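Local coordinates for protein UDP-N-acetylglucosamine 4-epimerase (Bacillus cereus, PDB 3M2P) that probably interconverts UDP-N-acetylglucosamine and its 4-epimer as a member of the NAD(P)-dependent epimerase/dehydratase family, and binds UDP, at residues Pro29-Arg34 and Tyr44-Ser49; Asp55-Leu60 and Cys96-Ile101; Leu187-Asn192 and Asp247-Lys252. One frame throughout, in Å; residues are numbered along the deposited sequence.

Contact 1 of 3, residues Pro29-Arg34 and Tyr44-Ser49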
loop_
_atom_site.group_PDB
_atom_site.type_symbol
_atom_site.label_atom_id
_atom_site.label_comp_id
_atom_site.label_asym_id
_atom_site.label_seq_id
_atom_site.Cartn_x
_atom_site.Cartn_y
_atom_site.Cartn_z
ATOM N N PRO A 29 -5.555 -25.605 -16.725
ATOM C CA PRO A 29 -5.966 -24.800 -15.577
ATOM C C PRO A 29 -6.196 -25.684 -14.359
ATOM O O PRO A 29 -6.793 -26.750 -14.486
ATOM C CB PRO A 29 -7.303 -24.200 -16.028
ATOM C CG PRO A 29 -7.519 -24.652 -17.441
ATOM C CD PRO A 29 -6.679 -25.860 -17.633
ATOM N N ILE A 30 -5.713 -25.253 -13.201
ATOM C CA ILE A 30 -6.020 -25.931 -11.953
ATOM C C ILE A 30 -6.598 -24.917 -10.971
ATOM O O ILE A 30 -5.873 -24.101 -10.409
ATOM C CB ILE A 30 -4.787 -26.658 -11.376
ATOM C CG1 ILE A 30 -4.616 -28.005 -12.084
ATOM C CG2 ILE A 30 -4.932 -26.880 -9.885
ATOM C CD1 ILE A 30 -3.249 -28.624 -11.921
ATOM N N ILE A 31 -7.919 -24.961 -10.805
ATOM C CA ILE A 31 -8.643 -24.004 -9.971
ATOM C C ILE A 31 -8.420 -24.273 -8.496
ATOM O O ILE A 31 -8.762 -25.339 -8.009
ATOM C CB ILE A 31 -10.176 -24.056 -10.225
ATOM C CG1 ILE A 31 -10.549 -23.396 -11.555
ATOM C CG2 ILE A 31 -10.921 -23.370 -9.112
ATOM C CD1 ILE A 31 -10.675 -24.365 -12.722
ATOM N N LEU A 32 -7.853 -23.300 -7.790
ATOM C CA LEU A 32 -7.788 -23.336 -6.331
ATOM C C LEU A 32 -8.965 -22.594 -5.731
ATOM O O LEU A 32 -9.273 -21.473 -6.133
ATOM C CB LEU A 32 -6.489 -22.714 -5.816
ATOM C CG LEU A 32 -5.400 -23.711 -5.436
ATOM C CD1 LEU A 32 -5.256 -24.719 -6.553
ATOM C CD2 LEU A 32 -4.087 -22.997 -5.167
ATOM N N THR A 33 -9.616 -23.225 -4.762
ATOM C CA THR A 33 -10.764 -22.635 -4.095
ATOM C C THR A 33 -10.869 -23.175 -2.670
ATOM O O THR A 33 -10.363 -24.251 -2.369
ATOM C CB THR A 33 -12.058 -22.927 -4.884
ATOM O OG1 THR A 33 -13.193 -22.413 -4.174
ATOM C CG2 THR A 33 -12.222 -24.420 -5.101
ATOM N N ARG A 34 -11.525 -22.420 -1.793
ATOM C CA ARG A 34 -11.707 -22.841 -0.405
ATOM C C ARG A 34 -12.791 -23.899 -0.267
ATOM O O ARG A 34 -12.871 -24.582 0.758
ATOM C CB ARG A 34 -12.026 -21.646 0.492
ATOM C CG ARG A 34 -10.809 -20.861 0.943
ATOM C CD ARG A 34 -11.166 -19.897 2.062
ATOM N NE ARG A 34 -9.995 -19.463 2.827
ATOM C CZ ARG A 34 -9.431 -18.259 2.727
ATOM N NH1 ARG A 34 -9.931 -17.349 1.882
ATOM N NH2 ARG A 34 -8.361 -17.962 3.475
ATOM N N TYR A 44 -12.834 -28.859 -15.366
ATOM C CA TYR A 44 -11.483 -28.485 -14.994
ATOM C C TYR A 44 -11.115 -29.206 -13.704
ATOM O O TYR A 44 -11.999 -29.639 -12.958
ATOM C CB TYR A 44 -11.415 -26.977 -14.761
ATOM C CG TYR A 44 -11.915 -26.126 -15.912
ATOM C CD1 TYR A 44 -11.425 -26.309 -17.199
ATOM C CD2 TYR A 44 -12.846 -25.114 -15.706
ATOM C CE1 TYR A 44 -11.861 -25.524 -18.255
ATOM C CE2 TYR A 44 -13.289 -24.320 -16.755
ATOM C CZ TYR A 44 -12.791 -24.530 -18.032
ATOM O OH TYR A 44 -13.221 -23.751 -19.093
ATOM N N GLU A 45 -9.822 -29.342 -13.427
ATOM C CA GLU A 45 -9.415 -29.856 -12.125
ATOM C C GLU A 45 -9.615 -28.774 -11.061
ATOM O O GLU A 45 -9.066 -27.677 -11.173
ATOM C CB GLU A 45 -7.964 -30.378 -12.133
ATOM C CG GLU A 45 -7.295 -30.390 -10.750
ATOM C CD GLU A 45 -6.442 -31.639 -10.452
ATOM O OE1 GLU A 45 -5.557 -32.021 -11.260
ATOM O OE2 GLU A 45 -6.645 -32.225 -9.367
ATOM N N TYR A 46 -10.435 -29.073 -10.054
ATOM C CA TYR A 46 -10.523 -28.233 -8.864
ATOM C C TYR A 46 -9.672 -28.850 -7.751
ATOM O O TYR A 46 -9.655 -30.070 -7.574
ATOM C CB TYR A 46 -11.968 -28.101 -8.387
ATOM C CG TYR A 46 -12.867 -27.322 -9.318
ATOM C CD1 TYR A 46 -13.493 -27.942 -10.396
ATOM C CD2 TYR A 46 -13.102 -25.967 -9.117
ATOM C CE1 TYR A 46 -14.318 -27.231 -11.246
ATOM C CE2 TYR A 46 -13.921 -25.253 -9.965
ATOM C CZ TYR A 46 -14.525 -25.891 -11.025
ATOM O OH TYR A 46 -15.344 -25.178 -11.865
ATOM N N ARG A 47 -8.953 -28.004 -7.024
ATOM C CA ARG A 47 -8.195 -28.428 -5.860
ATOM C C ARG A 47 -8.590 -27.569 -4.674
ATOM O O ARG A 47 -8.377 -26.364 -4.685
ATOM C CB ARG A 47 -6.694 -28.330 -6.125
ATOM C CG ARG A 47 -6.162 -29.516 -6.908
ATOM C CD ARG A 47 -4.721 -29.340 -7.330
ATOM N NE ARG A 47 -4.371 -30.311 -8.362
ATOM C CZ ARG A 47 -3.136 -30.544 -8.797
ATOM N NH1 ARG A 47 -2.105 -29.873 -8.299
ATOM N NH2 ARG A 47 -2.935 -31.452 -9.739
ATOM N N VAL A 48 -9.186 -28.182 -3.660
ATOM C CA VAL A 48 -9.676 -27.435 -2.513
ATOM C C VAL A 48 -8.512 -27.112 -1.591
ATOM O O VAL A 48 -7.652 -27.961 -1.366
ATOM C CB VAL A 48 -10.724 -28.242 -1.747
ATOM C CG1 VAL A 48 -11.056 -27.567 -0.429
ATOM C CG2 VAL A 48 -11.955 -28.428 -2.605
ATOM N N SER A 49 -8.475 -25.889 -1.067
ATOM C CA SER A 49 -7.381 -25.471 -0.188
ATOM C C SER A 49 -7.826 -24.548 0.946
ATOM O O SER A 49 -8.894 -23.939 0.886
ATOM C CB SER A 49 -6.266 -24.801 -0.990
ATOM O OG SER A 49 -5.270 -24.270 -0.130
HETATM O O HOH W 1 -10.760 -24.812 2.848
#

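Contact 2 of 3, residues Asp55-Leu60 and Cys96-Ile101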
loop_
_atom_site.group_PDB
_atom_site.type_symbol
_atom_site.label_atom_id
_atom_site.label_comp_id
_atom_site.label_asym_id
_atom_site.label_seq_id
_atom_site.Cartn_x
_atom_site.Cartn_y
_atom_site.Cartn_z
ATOM N N ASP A 55 -0.530 -26.368 3.524
ATOM C CA ASP A 55 -1.459 -26.962 2.584
ATOM C C ASP A 55 -1.147 -26.617 1.133
ATOM O O ASP A 55 -1.221 -27.480 0.258
ATOM C CB ASP A 55 -2.882 -26.543 2.889
ATOM C CG ASP A 55 -3.866 -27.352 2.121
ATOM O OD1 ASP A 55 -3.798 -28.590 2.222
ATOM O OD2 ASP A 55 -4.686 -26.770 1.398
ATOM N N LEU A 56 -0.822 -25.355 0.870
ATOM C CA LEU A 56 -0.560 -24.925 -0.504
ATOM C C LEU A 56 0.667 -25.654 -1.041
ATOM O O LEU A 56 0.702 -26.064 -2.211
ATOM C CB LEU A 56 -0.382 -23.400 -0.588
ATOM C CG LEU A 56 -1.641 -22.595 -0.254
ATOM C CD1 LEU A 56 -1.293 -21.167 0.125
ATOM C CD2 LEU A 56 -2.648 -22.654 -1.408
ATOM N N ILE A 57 1.664 -25.817 -0.172
ATOM C CA ILE A 57 2.858 -26.560 -0.519
ATOM C C ILE A 57 2.441 -27.802 -1.291
ATOM O O ILE A 57 3.004 -28.104 -2.332
ATOM C CB ILE A 57 3.670 -26.941 0.733
ATOM C CG1 ILE A 57 4.541 -25.765 1.167
ATOM C CG2 ILE A 57 4.544 -28.150 0.467
ATOM C CD1 ILE A 57 5.259 -26.005 2.443
ATOM N N ASN A 58 1.421 -28.492 -0.804
ATOM C CA ASN A 58 0.956 -29.706 -1.456
ATOM C C ASN A 58 0.005 -29.468 -2.629
ATOM O O ASN A 58 0.016 -30.234 -3.595
ATOM C CB ASN A 58 0.346 -30.664 -0.433
ATOM C CG ASN A 58 1.379 -31.180 0.553
ATOM O OD1 ASN A 58 1.117 -31.302 1.748
ATOM N ND2 ASN A 58 2.578 -31.466 0.051
ATOM N N GLN A 59 -0.803 -28.413 -2.567
ATOM C CA GLN A 59 -1.710 -28.118 -3.671
ATOM C C GLN A 59 -0.950 -27.566 -4.886
ATOM O O GLN A 59 -1.511 -27.426 -5.971
ATOM C CB GLN A 59 -2.808 -27.143 -3.236
ATOM C CG GLN A 59 -3.539 -27.555 -1.966
ATOM C CD GLN A 59 -4.210 -28.904 -2.092
ATOM O OE1 GLN A 59 -4.972 -29.146 -3.020
ATOM N NE2 GLN A 59 -3.930 -29.791 -1.154
ATOM N N LEU A 60 0.329 -27.264 -4.707
ATOM C CA LEU A 60 1.138 -26.738 -5.796
ATOM C C LEU A 60 2.303 -27.649 -6.223
ATOM O O LEU A 60 3.144 -27.236 -7.032
ATOM C CB LEU A 60 1.688 -25.363 -5.417
ATOM C CG LEU A 60 0.702 -24.212 -5.269
ATOM C CD1 LEU A 60 1.465 -22.905 -5.108
ATOM C CD2 LEU A 60 -0.222 -24.156 -6.454
ATOM N N CYS A 96 5.053 -21.359 -3.252
ATOM C CA CYS A 96 5.623 -21.321 -4.589
ATOM C C CYS A 96 7.118 -21.593 -4.539
ATOM O O CYS A 96 7.615 -22.434 -5.265
ATOM C CB CYS A 96 5.318 -19.983 -5.254
ATOM S SG CYS A 96 3.687 -19.981 -6.018
ATOM N N TYR A 97 7.812 -20.878 -3.659
ATOM C CA TYR A 97 9.234 -21.071 -3.423
ATOM C C TYR A 97 9.606 -22.517 -3.070
ATOM O O TYR A 97 10.532 -23.081 -3.649
ATOM C CB TYR A 97 9.705 -20.119 -2.330
ATOM C CG TYR A 97 11.187 -20.200 -2.026
ATOM C CD1 TYR A 97 12.114 -19.487 -2.794
ATOM C CD2 TYR A 97 11.662 -20.974 -0.968
ATOM C CE1 TYR A 97 13.471 -19.546 -2.521
ATOM C CE2 TYR A 97 13.015 -21.040 -0.687
ATOM C CZ TYR A 97 13.918 -20.324 -1.468
ATOM O OH TYR A 97 15.271 -20.387 -1.200
ATOM N N GLU A 98 8.894 -23.122 -2.129
ATOM C CA GLU A 98 9.158 -24.512 -1.795
ATOM C C GLU A 98 9.106 -25.387 -3.029
ATOM O O GLU A 98 10.011 -26.186 -3.267
ATOM C CB GLU A 98 8.178 -25.038 -0.753
ATOM C CG GLU A 98 8.693 -24.914 0.650
ATOM C CD GLU A 98 9.968 -25.729 0.882
ATOM O OE1 GLU A 98 10.066 -26.875 0.367
ATOM O OE2 GLU A 98 10.869 -25.222 1.593
ATOM N N ASN A 99 8.045 -25.243 -3.814
ATOM C CA ASN A 99 7.852 -26.083 -4.992
ATOM C C ASN A 99 8.690 -25.621 -6.179
ATOM O O ASN A 99 8.628 -26.189 -7.274
ATOM C CB ASN A 99 6.377 -26.133 -5.362
ATOM C CG ASN A 99 5.566 -26.958 -4.389
ATOM O OD1 ASN A 99 5.683 -28.187 -4.362
ATOM N ND2 ASN A 99 4.735 -26.293 -3.583
ATOM N N ASN A 100 9.490 -24.591 -5.927
ATOM C CA ASN A 100 10.323 -23.952 -6.938
ATOM C C ASN A 100 9.565 -23.357 -8.136
ATOM O O ASN A 100 10.036 -23.425 -9.273
ATOM C CB ASN A 100 11.435 -24.889 -7.399
ATOM C CG ASN A 100 12.788 -24.196 -7.438
ATOM O OD1 ASN A 100 13.416 -23.971 -6.391
ATOM N ND2 ASN A 100 13.243 -23.841 -8.645
ATOM N N ILE A 101 8.394 -22.778 -7.870
ATOM C CA ILE A 101 7.655 -22.020 -8.875
ATOM C C ILE A 101 8.097 -20.564 -8.846
ATOM O O ILE A 101 8.255 -19.973 -7.783
ATOM C CB ILE A 101 6.135 -22.020 -8.625
ATOM C CG1 ILE A 101 5.507 -23.382 -8.912
ATOM C CG2 ILE A 101 5.481 -20.980 -9.483
ATOM C CD1 ILE A 101 5.130 -24.135 -7.672
#

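Contact 3 of 3, residues Leu187-Asn192 and Asp247-Lys252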
loop_
_atom_site.group_PDB
_atom_site.type_symbol
_atom_site.label_atom_id
_atom_site.label_comp_id
_atom_site.label_asym_id
_atom_site.label_seq_id
_atom_site.Cartn_x
_atom_site.Cartn_y
_atom_site.Cartn_z
ATOM N N LEU A 187 -32.030 4.002 -18.594
ATOM C CA LEU A 187 -30.815 4.237 -17.817
ATOM C C LEU A 187 -30.806 5.672 -17.276
ATOM O O LEU A 187 -31.206 6.610 -17.972
ATOM C CB LEU A 187 -29.576 4.013 -18.681
ATOM C CG LEU A 187 -29.062 2.589 -18.888
ATOM C CD1 LEU A 187 -30.196 1.588 -18.997
ATOM C CD2 LEU A 187 -28.163 2.530 -20.106
ATOM N N THR A 188 -30.355 5.840 -16.035
ATOM C CA THR A 188 -30.265 7.163 -15.426
ATOM C C THR A 188 -28.846 7.435 -14.945
ATOM O O THR A 188 -28.069 6.508 -14.727
ATOM C CB THR A 188 -31.235 7.321 -14.240
ATOM O OG1 THR A 188 -30.928 6.353 -13.231
ATOM C CG2 THR A 188 -32.664 7.133 -14.686
ATOM N N LEU A 189 -28.512 8.712 -14.797
ATOM C CA LEU A 189 -27.233 9.118 -14.246
ATOM C C LEU A 189 -27.542 10.170 -13.215
ATOM O O LEU A 189 -28.196 11.148 -13.545
ATOM C CB LEU A 189 -26.357 9.728 -15.340
ATOM C CG LEU A 189 -25.793 8.825 -16.447
ATOM C CD1 LEU A 189 -25.290 9.668 -17.586
ATOM C CD2 LEU A 189 -24.681 7.928 -15.940
ATOM N N HIS A 190 -27.092 9.990 -11.977
ATOM C CA HIS A 190 -27.404 10.960 -10.926
ATOM C C HIS A 190 -27.254 12.397 -11.403
ATOM O O HIS A 190 -28.158 13.213 -11.246
ATOM C CB HIS A 190 -26.545 10.761 -9.673
ATOM C CG HIS A 190 -26.920 11.679 -8.548
ATOM N ND1 HIS A 190 -26.203 12.817 -8.243
ATOM C CD2 HIS A 190 -27.961 11.647 -7.682
ATOM C CE1 HIS A 190 -26.778 13.439 -7.229
ATOM N NE2 HIS A 190 -27.846 12.750 -6.872
ATOM N N ALA A 191 -26.091 12.701 -11.961
ATOM C CA ALA A 191 -25.863 13.978 -12.627
ATOM C C ALA A 191 -24.902 13.752 -13.793
ATOM O O ALA A 191 -24.465 12.628 -14.025
ATOM C CB ALA A 191 -25.308 15.004 -11.654
ATOM N N ASN A 192 -24.590 14.806 -14.538
ATOM C CA ASN A 192 -23.583 14.702 -15.583
ATOM C C ASN A 192 -22.188 14.813 -15.006
ATOM O O ASN A 192 -21.976 15.498 -14.010
ATOM C CB ASN A 192 -23.782 15.790 -16.626
ATOM C CG ASN A 192 -24.583 15.314 -17.803
ATOM O OD1 ASN A 192 -24.340 14.224 -18.342
ATOM N ND2 ASN A 192 -25.546 16.131 -18.223
ATOM N N ASP A 247 -31.172 5.974 -26.951
ATOM C CA ASP A 247 -31.607 7.256 -26.384
ATOM C C ASP A 247 -32.302 7.156 -25.023
ATOM O O ASP A 247 -32.529 8.165 -24.353
ATOM C CB ASP A 247 -32.462 8.034 -27.388
ATOM C CG ASP A 247 -31.668 8.469 -28.612
ATOM O OD1 ASP A 247 -30.418 8.388 -28.576
ATOM O OD2 ASP A 247 -32.291 8.895 -29.611
ATOM N N ASN A 248 -32.621 5.936 -24.612
ATOM C CA ASN A 248 -33.278 5.723 -23.339
ATOM C C ASN A 248 -32.342 6.066 -22.170
ATOM O O ASN A 248 -31.956 5.189 -21.395
ATOM C CB ASN A 248 -33.786 4.280 -23.249
ATOM C CG ASN A 248 -35.017 4.146 -22.363
ATOM O OD1 ASN A 248 -35.540 5.143 -21.855
ATOM N ND2 ASN A 248 -35.490 2.916 -22.178
ATOM N N LEU A 249 -31.974 7.342 -22.052
ATOM C CA LEU A 249 -31.118 7.808 -20.958
ATOM C C LEU A 249 -31.699 9.033 -20.240
ATOM O O LEU A 249 -32.133 9.995 -20.872
ATOM C CB LEU A 249 -29.712 8.119 -21.475
ATOM C CG LEU A 249 -28.689 8.740 -20.521
ATOM C CD1 LEU A 249 -28.399 7.850 -19.308
ATOM C CD2 LEU A 249 -27.410 9.046 -21.281
ATOM N N LEU A 250 -31.706 8.986 -18.913
ATOM C CA LEU A 250 -32.250 10.060 -18.099
ATOM C C LEU A 250 -31.140 10.609 -17.216
ATOM O O LEU A 250 -30.404 9.851 -16.595
ATOM C CB LEU A 250 -33.381 9.507 -17.221
ATOM C CG LEU A 250 -34.391 10.371 -16.449
ATOM C CD1 LEU A 250 -33.744 11.529 -15.702
ATOM C CD2 LEU A 250 -35.486 10.866 -17.376
ATOM N N VAL A 251 -31.003 11.925 -17.159
ATOM C CA VAL A 251 -30.136 12.526 -16.157
ATOM C C VAL A 251 -30.998 13.130 -15.037
ATOM O O VAL A 251 -31.702 14.130 -15.244
ATOM C CB VAL A 251 -29.196 13.575 -16.767
ATOM C CG1 VAL A 251 -28.322 14.184 -15.685
ATOM C CG2 VAL A 251 -28.336 12.936 -17.833
ATOM N N LYS A 252 -30.942 12.504 -13.860
ATOM C CA LYS A 252 -31.806 12.847 -12.726
ATOM C C LYS A 252 -31.689 14.291 -12.215
ATOM O O LYS A 252 -32.698 14.910 -11.891
ATOM C CB LYS A 252 -31.595 11.855 -11.573
ATOM C CG LYS A 252 -32.189 10.469 -11.830
ATOM C CD LYS A 252 -31.446 9.376 -11.076
ATOM C CE LYS A 252 -31.973 9.170 -9.675
ATOM N NZ LYS A 252 -31.080 8.283 -8.855
#

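Contact 1 of 3, residues Pro29-Arg34 and Tyr44-Ser49
Ile31 meets both tyrosines of 44-49. Its CG2 branch lies against the Tyr46 ring, 3.4 Å from CD2, and its CD1 reaches over one face of that ring while also touching Tyr44 CB. With CG2 anti to the backbone N and CG1 beside that nitrogen (chi1 -75°), the branched chain splits between the two rings, a task suited to a beta-branched residue. Arg47 works on the other face of the sheet. Ile30 CD1 sits over the centre of its guanidinium, 3.6 Å above the plane, and Ile30 CG2 packs on Arg47 CD. Arginine suits the place: its long aliphatic chain lies on Ile30 while its guanidinium holds two acids, Asp62 through NH1 and Glu45 side-on, NE to OE2 and NH2 to OE1. Both nitrogens come in above the carboxylate plane, although OE2 lies in the guanidinium plane. The strands are parallel neighbours in the Rossmann-type sheet of the epimerase family. Arg47 N donates to Ile31 O at 2.8 Å, Ile31 N to Glu45 O at 3.0 Å and Thr33 N weakly to Arg47 O; Ser49 N to Thr33 O closes the series. Arg34 is among the residues that bind UDP, though none is bound to this chain here.

Contact 2 of 3, residues Asp55-Leu60 and Cys96-Ile101
Ile57 and Asn99 are the closest backbone pair, their CA atoms 6.7 Å apart, where the last turn of helix 53-59 faces the C-terminal end of helix 83-98. The side-chain amide of Asn99 bridges this gap. Its ND2 donates to Ile57 O at 2.8 Å with an N-H...O angle of 156°, approaching in the carbonyl plane on a lone pair, and the acceptor lies close to the amide's own plane. An asparagine suits the place because its short side chain ends in a donor that can reach a carbonyl near a helix end. ND2 also donates to Ala95 O, one turn back in its own helix, so two carbonyls fix the rotation of the amide. CG lies beside the backbone N, anti to the carbonyl carbon (chi1 -72°), which turns the amide toward helix 53-59.

Apolar contacts lie beside this bond. Leu60, just past its helix, places CB 3.7 Å from Asn99 ND2 and sends CD1 to Cys96 SG at 3.8 Å. A leucine fits here, with a forked end long enough to reach the neighbouring helix; the small thiol of Cys96 admits it. Ile101 CD1 comes to 3.7 Å from Leu60 O, while Ile57 CD1 lies against Glu98 CG, the aliphatic part of a charged side chain. Helix 83-98 ends in a Schellman motif, with Asn100 at positive phi; Ile101 N bonds back to Cys96 O, and the chain turns Ile101 inward.

Leu56 packs on Asn91 and Ala95 of helix 83-98, and Leu60 also touches Leu92. Leu60 and Cys96 both touch Val66 of strand 65-68, a central strand of the Rossmann-type sheet, beneath the helix ends.

Contact 3 of 3, residues Leu187-Asn192 and Asp247-Lys252
Leu189 and Leu249 meet on one face of this two-stranded parallel sheet: Leu249 CD1 lies 4.0 Å from Leu189 CG and also approaches Leu187 CB. Leu249 has CG anti to the backbone N (chi1 175°), which carries CD1 across to the neighbouring strand. Val251 extends the same face, its CG1 packing against Ala191 CA. On the reverse face, Thr188 CG2 lies alongside Leu250 CB, and the aliphatic part of Lys252 passes Thr188, with CD 3.7 Å from OG1.

Four backbone bonds set the parallel register. Leu250 N donates to Leu187 O at 2.6 Å, and Leu189 N to Leu250 O at 2.8 Å; Leu187 N to Asn248 O and Lys252 N to Leu189 O close the ends. Asn248, whose backbone angles fit an inverse gamma turn, brings its chain into the strand, its ND2 held by Asn245.

Further out, Leu187 packs on Phe177 of helix 173-182, and Leu249 on Tyr233 of helix 232-242. Leu187, Leu189 and Leu249 suit this helix-facing side; on the more exposed side Leu250 adds an apolar patch beside Thr188. The small sheet lies apart from the Rossmann-type sheet and far from the UDP residues, consistent with the smaller C-terminal part of extended SDR enzymes. With no salt bridge or side-chain hydrogen bond between the strands, the pairing relies on backbone hydrogen bonds and apolar packing.

In the fold
From the N terminus, contact 1 comes first: strands 28-33 and 45-48 pair across a short connection, partly unmodelled, at one edge of the Rossmann-type sheet. The chain then runs directly into helix 53-59, and contact 2 joins its end to the end of helix 83-98, closing a longer loop that includes strand 65-68. These two contacts touch: Ser49 packs on Leu56 and probably hydrogen-bonds to Asp55. Contact 3 closes the longest loop, linking 187-192 with 247-252 on the opposite side of the chain's centre, about 42 Å between centres from contact 1. The three follow in series, without nesting or crossing, and contact 3 forms a small separate sheet beside helices 173-182 and 232-242.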